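Local coordinates for chemosensory protein (PDB 1N8V) that probably binds and carries hydrophobic chemical signals in the moth, and here holds bromo-dodecanol molecules within its all-helical fold, at residues E45-Q48 with D49-N53; I70-I74 with K75-E79. All blocks are in the same frame, centred on the assembly; numbering follows the deposited sequence.

Contact 1: residues E45-Q48 with D49-N53; sequences EHLQ and DAIEN. With BDD (bromo-dodecanol), chain D; BDD (bromo-dodecanol), chain E.
L47 and I51, one turn apart on helix 38-53, belong to the walls of the bromo-dodecanol pockets: I51 lines two of them, one shared with A50 and the other with L47. L47 CD1 packs 4.3 Å from I51 CG1, and the same methyl lies 3.9 Å from C6 of the chain E ligand. I51 CD1 touches two of the bound ligands, 3.8 Å from C3 of the chain D molecule and 3.9 Å from C3 of the chain E one. Leucine suits its place because both CD1 and CD2 can face the chain E tail, and isoleucine because its CD1 reaches out between two tails. The short A50 side chain lets a tail come near the helix backbone, with CB 3.6 Å from C7 of the chain D ligand.

Away from the tails, Q48 NE2 donates to E52 OE2 at 3.0 Å, meeting the carboxylate's anti lone pair. The N-H...O angle of 134° makes this a bent bond, and the amide and carboxylate planes stand 38° apart. Q48 CG is anti to the backbone N (chi1 -165°), and a bend at chi2 carries the amide round to E52.

Helix 38-53 is tied to its surroundings: Q48 NE2 also bonds to Y88 O at the end of helix 78-88, I51 O accepts from W94 NE1 just before helix 95-102, D49 OD2 hydrogen-bonds to Y4 OH and D49 OD1 forms a salt bridge with K57.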
ATOM      1  N   GLU A  45       5.804  -3.167   8.149  1.00 10.84           N
ATOM      2  CA  GLU A  45       5.861  -2.895   9.577  1.00 11.19           C
ATOM      3  C   GLU A  45       5.060  -1.689  10.041  1.00 11.30           C
ATOM      4  O   GLU A  45       4.856  -1.507  11.246  1.00 11.26           O
ATOM      5  CB  GLU A  45       7.311  -2.767  10.020  1.00 11.78           C
ATOM      6  CG  GLU A  45       8.050  -4.092   9.896  1.00 12.67           C
ATOM      7  CD  GLU A  45       9.541  -4.028  10.130  1.00 15.37           C
ATOM      8  OE1 GLU A  45      10.122  -2.921  10.125  1.00 16.99           O
ATOM      9  OE2 GLU A  45      10.132  -5.118  10.273  1.00 17.00           O
ATOM     10  N   HIS A  46       4.601  -0.864   9.114  1.00 10.78           N
ATOM     11  CA  HIS A  46       3.805   0.315   9.462  1.00 10.72           C
ATOM     12  C   HIS A  46       2.410   0.321   8.890  1.00 10.64           C
ATOM     13  O   HIS A  46       1.601   1.182   9.262  1.00 11.01           O
ATOM     14  CB  HIS A  46       4.585   1.596   9.092  1.00 11.71           C
ATOM     15  CG  HIS A  46       5.842   1.725   9.874  1.00 12.82           C
ATOM     16  ND1 HIS A  46       7.006   1.085   9.509  1.00 13.51           N
ATOM     17  CD2 HIS A  46       6.086   2.288  11.076  1.00 14.51           C
ATOM     18  CE1 HIS A  46       7.930   1.296  10.431  1.00 16.39           C
ATOM     19  NE2 HIS A  46       7.402   2.034  11.389  1.00 17.38           N
ATOM     20  N   LEU A  47       2.062  -0.614   8.014  1.00 10.53           N
ATOM     21  CA  LEU A  47       0.761  -0.590   7.362  1.00 11.32           C
ATOM     22  C   LEU A  47      -0.420  -0.759   8.322  1.00 11.45           C
ATOM     23  O   LEU A  47      -1.417  -0.013   8.243  1.00 11.94           O
ATOM     24  CB  LEU A  47       0.699  -1.666   6.247  1.00 11.48           C
ATOM     25  CG  LEU A  47      -0.588  -1.750   5.422  1.00 12.89           C
ATOM     26  CD1 LEU A  47      -0.988  -0.398   4.855  1.00 13.79           C
ATOM     27  CD2 LEU A  47      -0.431  -2.754   4.311  1.00 13.74           C
ATOM     28  N   GLN A  48      -0.330  -1.710   9.246  1.00 11.27           N
ATOM     29  CA  GLN A  48      -1.433  -1.916  10.185  1.00 12.15           C
ATOM     30  C   GLN A  48      -1.698  -0.642  10.999  1.00 11.43           C
ATOM     31  O   GLN A  48      -2.867  -0.210  11.168  1.00 11.86           O
ATOM     32  CB  GLN A  48      -1.162  -3.071  11.139  1.00 12.55           C
ATOM     33  CG  GLN A  48      -2.390  -3.535  11.875  1.00 13.08           C
ATOM     34  CD  GLN A  48      -3.435  -4.046  10.930  1.00 14.17           C
ATOM     35  OE1 GLN A  48      -3.213  -5.057  10.254  1.00 16.47           O
ATOM     36  NE2 GLN A  48      -4.563  -3.364  10.859  1.00 14.94           N
ATOM     37  N   ASP A  49      -0.629  -0.047  11.517  1.00 11.47           N
ATOM     38  CA  ASP A  49      -0.732   1.179  12.301  1.00 11.27           C
ATOM     39  C   ASP A  49      -1.416   2.269  11.481  1.00 10.57           C
ATOM     40  O   ASP A  49      -2.292   2.994  11.975  1.00 10.80           O
ATOM     41  CB  ASP A  49       0.653   1.654  12.767  1.00 12.02           C
ATOM     42  CG  ASP A  49       0.591   2.909  13.600  1.00 13.15           C
ATOM     43  OD1 ASP A  49       0.197   2.852  14.783  1.00 15.97           O
ATOM     44  OD2 ASP A  49       0.927   4.003  13.113  1.00 14.94           O
ATOM     45  N   ALA A  50      -1.033   2.432  10.225  1.00 10.37           N
ATOM     46  CA  ALA A  50      -1.595   3.488   9.390  1.00 10.72           C
ATOM     47  C   ALA A  50      -3.087   3.273   9.163  1.00 11.51           C
ATOM     48  O   ALA A  50      -3.853   4.241   9.048  1.00 11.69           O
ATOM     49  CB  ALA A  50      -0.863   3.567   8.085  1.00 11.07           C
ATOM     50  N   ILE A  51      -3.510   2.021   9.091  1.00 11.48           N
ATOM     51  CA  ILE A  51      -4.938   1.689   8.949  1.00 13.11           C
ATOM     52  C   ILE A  51      -5.705   2.053  10.207  1.00 13.11           C
ATOM     53  O   ILE A  51      -6.856   2.554  10.147  1.00 12.98           O
ATOM     54  CB  ILE A  51      -5.097   0.169   8.657  1.00 14.18           C
ATOM     55  CG1 ILE A  51      -4.546  -0.138   7.278  1.00 19.44           C
ATOM     56  CG2 ILE A  51      -6.573  -0.298   8.779  1.00 15.31           C
ATOM     57  CD1 ILE A  51      -5.213   0.547   6.221  1.00 21.44           C
ATOM     58  N   GLU A  52      -5.103   1.807  11.347  1.00 12.73           N
ATOM     59  CA  GLU A  52      -5.776   2.071  12.617  1.00 13.48           C
ATOM     60  C   GLU A  52      -5.923   3.559  12.930  1.00 12.77           C
ATOM     61  O   GLU A  52      -6.821   3.919  13.711  1.00 13.27           O
ATOM     62  CB  GLU A  52      -5.083   1.386  13.778  1.00 14.78           C
ATOM     63  CG  GLU A  52      -4.966  -0.127  13.613  1.00 18.01           C
ATOM     64  CD  GLU A  52      -6.289  -0.847  13.453  1.00 22.41           C
ATOM     65  OE1 GLU A  52      -7.268  -0.472  14.128  1.00 24.64           O
ATOM     66  OE2 GLU A  52      -6.359  -1.804  12.656  1.00 23.62           O
ATOM     67  N   ASN A  53      -5.095   4.436  12.345  1.00 11.13           N
ATOM     68  CA  ASN A  53      -5.149   5.885  12.626  1.00 11.16           C
ATOM     69  C   ASN A  53      -5.274   6.804  11.415  1.00 11.27           C
ATOM     70  O   ASN A  53      -5.059   8.016  11.506  1.00 11.23           O
ATOM     71  CB  ASN A  53      -4.008   6.332  13.511  1.00 11.01           C
ATOM     72  CG  ASN A  53      -2.676   6.093  12.885  1.00  9.33           C
ATOM     73  OD1 ASN A  53      -2.511   6.202  11.684  1.00 11.42           O
ATOM     74  ND2 ASN A  53      -1.705   5.774  13.725  1.00 13.74           N
TER
HETATM   75  O1  BDD D 502      -6.282   5.756   5.398  1.00 34.77           O
HETATM   76  C1  BDD D 502      -5.614   4.507   5.538  1.00 33.22           C
HETATM   77  C2  BDD D 502      -4.257   4.610   4.846  1.00 31.81           C
HETATM   78  C3  BDD D 502      -3.923   3.343   4.059  1.00 28.88           C
HETATM   79  C4  BDD D 502      -2.524   3.391   3.456  1.00 26.60           C
HETATM   80  C5  BDD D 502      -1.432   3.612   4.492  1.00 25.20           C
HETATM   81  C6  BDD D 502      -0.032   3.694   3.895  1.00 23.29           C
HETATM   82  C7  BDD D 502       1.041   3.638   4.987  1.00 23.52           C
HETATM   83  C8  BDD D 502       2.426   4.024   4.483  1.00 21.35           C
HETATM   84  C9  BDD D 502       3.534   3.653   5.466  1.00 21.47           C
HETATM   85  C10 BDD D 502       4.898   4.196   5.017  1.00 19.95           C
HETATM   86  C11 BDD D 502       6.096   3.647   5.794  1.00 21.95           C
HETATM   87  C12 BDD D 502       7.457   3.867   5.071  1.00 21.87           C
HETATM   88 BR   BDD D 502       7.943   2.721   3.994  1.00  7.00          BR
HETATM   89  O1  BDD E 503      -8.890  -0.921   3.227  1.00 14.89           O
HETATM   90  C1  BDD E 503      -7.612  -0.283   3.196  1.00 15.98           C
HETATM   91  C2  BDD E 503      -6.536  -1.252   2.690  1.00 15.65           C
HETATM   92  C3  BDD E 503      -5.237  -0.496   2.426  1.00 18.22           C
HETATM   93  C4  BDD E 503      -4.135  -1.365   1.814  1.00 23.01           C
HETATM   94  C5  BDD E 503      -3.305  -0.552   0.813  1.00 26.39           C
HETATM   95  C6  BDD E 503      -1.810  -0.611   1.071  1.00 28.40           C
HETATM   96  C7  BDD E 503      -1.014   0.211   0.053  1.00 27.84           C
HETATM   97  C8  BDD E 503      -0.046   1.164   0.719  1.00 27.29           C
HETATM   98  C9  BDD E 503       0.967   1.735  -0.262  1.00 24.76           C
HETATM   99  C10 BDD E 503       1.936   2.700   0.425  1.00 23.08           C
HETATM  100  C11 BDD E 503       2.533   3.783  -0.479  1.00 21.05           C
HETATM  101  C12 BDD E 503       3.014   5.068   0.268  1.00 14.41           C
HETATM  102 BR   BDD E 503       4.335   5.590  -0.500  1.00  9.04          BR
HETATM  103  O   HOH W   1       2.066  -1.447  11.936  1.00 13.26           O

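Contact 2: residues I70-I74 with K75-E79; sequences IEHLI and KNEIE
L73 and E77 meet at the abrupt joint where helix 60-76 gives way to helix 78-88. The last turn of the first helix is held by i to i+4 backbone bonds, with N76 N donating to H72 O at 2.8 Å and E77 N to L73 O at 2.8 Å. The second is the less regular, its donor seen at a C=O...N angle of only 129°, as the chain is already leaving the helix.

E77 departs from helical phi/psi, which breaks the helix, and it then serves as N-cap residue of helix 78-88; the joint is thus a single non-helical residue between two helices. Its CB rests 3.9 Å from L73 CD2, while the carboxylate turns away to a salt bridge with K20. L73, a leucine on the buried side, also packs on I80 and L84 of the second helix.

On the outer side, N76 CB sits over one face of the H72 imidazole, 4.2 Å from the ring centroid, a CH-pi contact offset toward the rim. The two side chains cross at about a right angle, and the amide plane of N76 is inclined 52° to the H72 ring. H72 CG lies anti to the backbone N (chi1 178°), a torsion that swings the ring toward the next turn. With an alanine here, N76 CB would probably lose the surface it rests on, and the amide would be freer to turn.

E71 and K75 run side by side, the lysine CE 3.2 Å from E71 OE2. Their charged atoms, OE2 and NZ, stay 4.2 Å apart, beyond a salt bridge, and K75 NZ bonds instead to A102 O. I78 CG1 approaches I74 O at 3.5 Å, and the I74 side chain packs on Y98 and A102 of helix 95-102.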
ATOM      1  N   ILE A  70      -3.236   2.594  -4.248  1.00 11.36           N
ATOM      2  CA  ILE A  70      -4.545   2.005  -3.993  1.00 11.69           C
ATOM      3  C   ILE A  70      -5.473   2.140  -5.203  1.00 11.77           C
ATOM      4  O   ILE A  70      -6.136   1.177  -5.598  1.00 12.40           O
ATOM      5  CB  ILE A  70      -5.162   2.601  -2.707  1.00 11.82           C
ATOM      6  CG1 ILE A  70      -4.412   2.074  -1.492  1.00 13.22           C
ATOM      7  CG2 ILE A  70      -6.650   2.275  -2.604  1.00 12.98           C
ATOM      8  CD1 ILE A  70      -4.737   2.807  -0.207  1.00 14.75           C
ATOM      9  N   GLU A  71      -5.492   3.316  -5.837  1.00 11.57           N
ATOM     10  CA  GLU A  71      -6.337   3.514  -7.019  1.00 12.87           C
ATOM     11  C   GLU A  71      -5.908   2.557  -8.136  1.00 12.44           C
ATOM     12  O   GLU A  71      -6.754   1.957  -8.825  1.00 13.09           O
ATOM     13  CB  GLU A  71      -6.272   4.966  -7.520  1.00 14.14           C
ATOM     14  CG  GLU A  71      -7.240   5.194  -8.680  1.00 17.05           C
ATOM     15  CD  GLU A  71      -7.055   6.505  -9.412  1.00 22.67           C
ATOM     16  OE1 GLU A  71      -5.981   7.115  -9.285  1.00 28.27           O
ATOM     17  OE2 GLU A  71      -7.989   6.885 -10.160  1.00 27.09           O
ATOM     18  N   HIS A  72      -4.601   2.402  -8.349  1.00 11.24           N
ATOM     19  CA  HIS A  72      -4.108   1.485  -9.367  1.00 12.19           C
ATOM     20  C   HIS A  72      -4.562   0.052  -9.096  1.00 11.83           C
ATOM     21  O   HIS A  72      -4.986  -0.661 -10.002  1.00 12.53           O
ATOM     22  CB  HIS A  72      -2.571   1.509  -9.434  1.00 12.18           C
ATOM     23  CG  HIS A  72      -2.019   0.551 -10.443  1.00 12.66           C
ATOM     24  ND1 HIS A  72      -1.589  -0.726 -10.150  1.00 16.10           N
ATOM     25  CD2 HIS A  72      -1.892   0.689 -11.783  1.00 14.07           C
ATOM     26  CE1 HIS A  72      -1.213  -1.328 -11.269  1.00 12.51           C
ATOM     27  NE2 HIS A  72      -1.368  -0.482 -12.269  1.00 16.25           N
ATOM     28  N   LEU A  73      -4.450  -0.394  -7.845  1.00 11.77           N
ATOM     29  CA  LEU A  73      -4.864  -1.761  -7.514  1.00 11.66           C
ATOM     30  C   LEU A  73      -6.350  -1.976  -7.701  1.00 11.57           C
ATOM     31  O   LEU A  73      -6.767  -2.984  -8.270  1.00 11.39           O
ATOM     32  CB  LEU A  73      -4.464  -2.113  -6.082  1.00 11.65           C
ATOM     33  CG  LEU A  73      -2.965  -2.076  -5.759  1.00 12.25           C
ATOM     34  CD1 LEU A  73      -2.769  -2.319  -4.259  1.00 13.31           C
ATOM     35  CD2 LEU A  73      -2.181  -3.084  -6.614  1.00 14.29           C
ATOM     36  N   ILE A  74      -7.168  -1.038  -7.224  1.00 11.40           N
ATOM     37  CA  ILE A  74      -8.613  -1.158  -7.349  1.00 12.55           C
ATOM     38  C   ILE A  74      -9.051  -1.223  -8.804  1.00 13.01           C
ATOM     39  O   ILE A  74      -9.966  -1.987  -9.148  1.00 13.92           O
ATOM     40  CB  ILE A  74      -9.304   0.018  -6.622  1.00 12.42           C
ATOM     41  CG1 ILE A  74      -9.117  -0.089  -5.108  1.00 11.96           C
ATOM     42  CG2 ILE A  74     -10.787   0.077  -7.009  1.00 12.42           C
ATOM     43  CD1 ILE A  74      -9.597   1.119  -4.341  1.00 12.52           C
ATOM     44  N   LYS A  75      -8.396  -0.453  -9.668  1.00 12.32           N
ATOM     45  CA  LYS A  75      -8.753  -0.450 -11.089  1.00 13.60           C
ATOM     46  C   LYS A  75      -8.147  -1.607 -11.894  1.00 13.50           C
ATOM     47  O   LYS A  75      -8.831  -2.216 -12.719  1.00 15.00           O
ATOM     48  CB  LYS A  75      -8.315   0.850 -11.740  1.00 13.97           C
ATOM     49  CG  LYS A  75      -9.036   2.057 -11.244  1.00 15.14           C
ATOM     50  CD  LYS A  75      -8.616   3.261 -12.058  1.00 19.29           C
ATOM     51  CE  LYS A  75      -9.374   4.483 -11.706  1.00 22.35           C
ATOM     52  NZ  LYS A  75     -10.838   4.208 -11.741  1.00 26.71           N
ATOM     53  N   ASN A  76      -6.876  -1.925 -11.655  1.00 14.02           N
ATOM     54  CA  ASN A  76      -6.124  -2.858 -12.494  1.00 14.65           C
ATOM     55  C   ASN A  76      -5.661  -4.180 -11.889  1.00 14.81           C
ATOM     56  O   ASN A  76      -5.203  -5.067 -12.595  1.00 15.12           O
ATOM     57  CB  ASN A  76      -4.905  -2.118 -13.045  1.00 15.23           C
ATOM     58  CG  ASN A  76      -5.286  -0.814 -13.744  1.00 16.58           C
ATOM     59  OD1 ASN A  76      -6.043  -0.840 -14.712  1.00 20.70           O
ATOM     60  ND2 ASN A  76      -4.773   0.320 -13.261  1.00 20.02           N
ATOM     61  N   GLU A  77      -5.742  -4.315 -10.570  1.00 13.76           N
ATOM     62  CA  GLU A  77      -5.291  -5.530  -9.892  1.00 13.77           C
ATOM     63  C   GLU A  77      -6.258  -5.857  -8.777  1.00 13.71           C
ATOM     64  O   GLU A  77      -5.901  -5.910  -7.600  1.00 13.44           O
ATOM     65  CB  GLU A  77      -3.869  -5.381  -9.332  1.00 13.93           C
ATOM     66  CG  GLU A  77      -2.784  -5.123 -10.378  1.00 15.62           C
ATOM     67  CD  GLU A  77      -2.487  -6.318 -11.262  1.00 17.57           C
ATOM     68  OE1 GLU A  77      -3.060  -7.414 -11.056  1.00 19.94           O
ATOM     69  OE2 GLU A  77      -1.658  -6.159 -12.198  1.00 20.31           O
ATOM     70  N   ILE A  78      -7.498  -6.104  -9.170  1.00 13.88           N
ATOM     71  CA  ILE A  78      -8.574  -6.325  -8.207  1.00 13.85           C
ATOM     72  C   ILE A  78      -8.288  -7.427  -7.184  1.00 13.70           C
ATOM     73  O   ILE A  78      -8.552  -7.254  -6.010  1.00 13.13           O
ATOM     74  CB  ILE A  78      -9.867  -6.624  -8.961  1.00 14.99           C
ATOM     75  CG1 ILE A  78     -10.243  -5.428  -9.846  1.00 17.02           C
ATOM     76  CG2 ILE A  78     -10.986  -6.978  -7.981  1.00 16.70           C
ATOM     77  CD1 ILE A  78     -11.401  -5.707 -10.775  1.00 18.75           C
ATOM     78  N   GLU A  79      -7.735  -8.550  -7.624  1.00 12.96           N
ATOM     79  CA  GLU A  79      -7.422  -9.645  -6.723  1.00 13.67           C
ATOM     80  C   GLU A  79      -6.396  -9.233  -5.656  1.00 12.73           C
ATOM     81  O   GLU A  79      -6.499  -9.639  -4.504  1.00 14.22           O
ATOM     82  CB  GLU A  79      -6.896 -10.839  -7.527  1.00 14.31           C
ATOM     83  CG  GLU A  79      -7.849 -11.390  -8.569  1.00 18.04           C
ATOM     84  CD  GLU A  79      -7.896 -10.584  -9.859  1.00 20.89           C
ATOM     85  OE1 GLU A  79      -6.942  -9.821 -10.192  1.00 20.32           O
ATOM     86  OE2 GLU A  79      -8.916 -10.718 -10.569  1.00 24.05           O
TER

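Contacts 1 and 2 lie on consecutive helices, 38-53 and 60-76, on opposite sides of the chain's centre. Their centres are 20 Å apart and their nearest atoms about 7 Å, so they do not touch; bound bromo-dodecanol spans the interval. The chain E ligand is met by L47 and I51 from contact 1 and by I70 from contact 2, whose CG1 is 3.7 Å from ligand atom C5. The side chain of L73 also comes within about 4 Å of a bound ligand. Contact 1 therefore meets the tails along a full helical turn, whereas contact 2 offers them its inner residues and keeps its polar pairs and helix break at the surface.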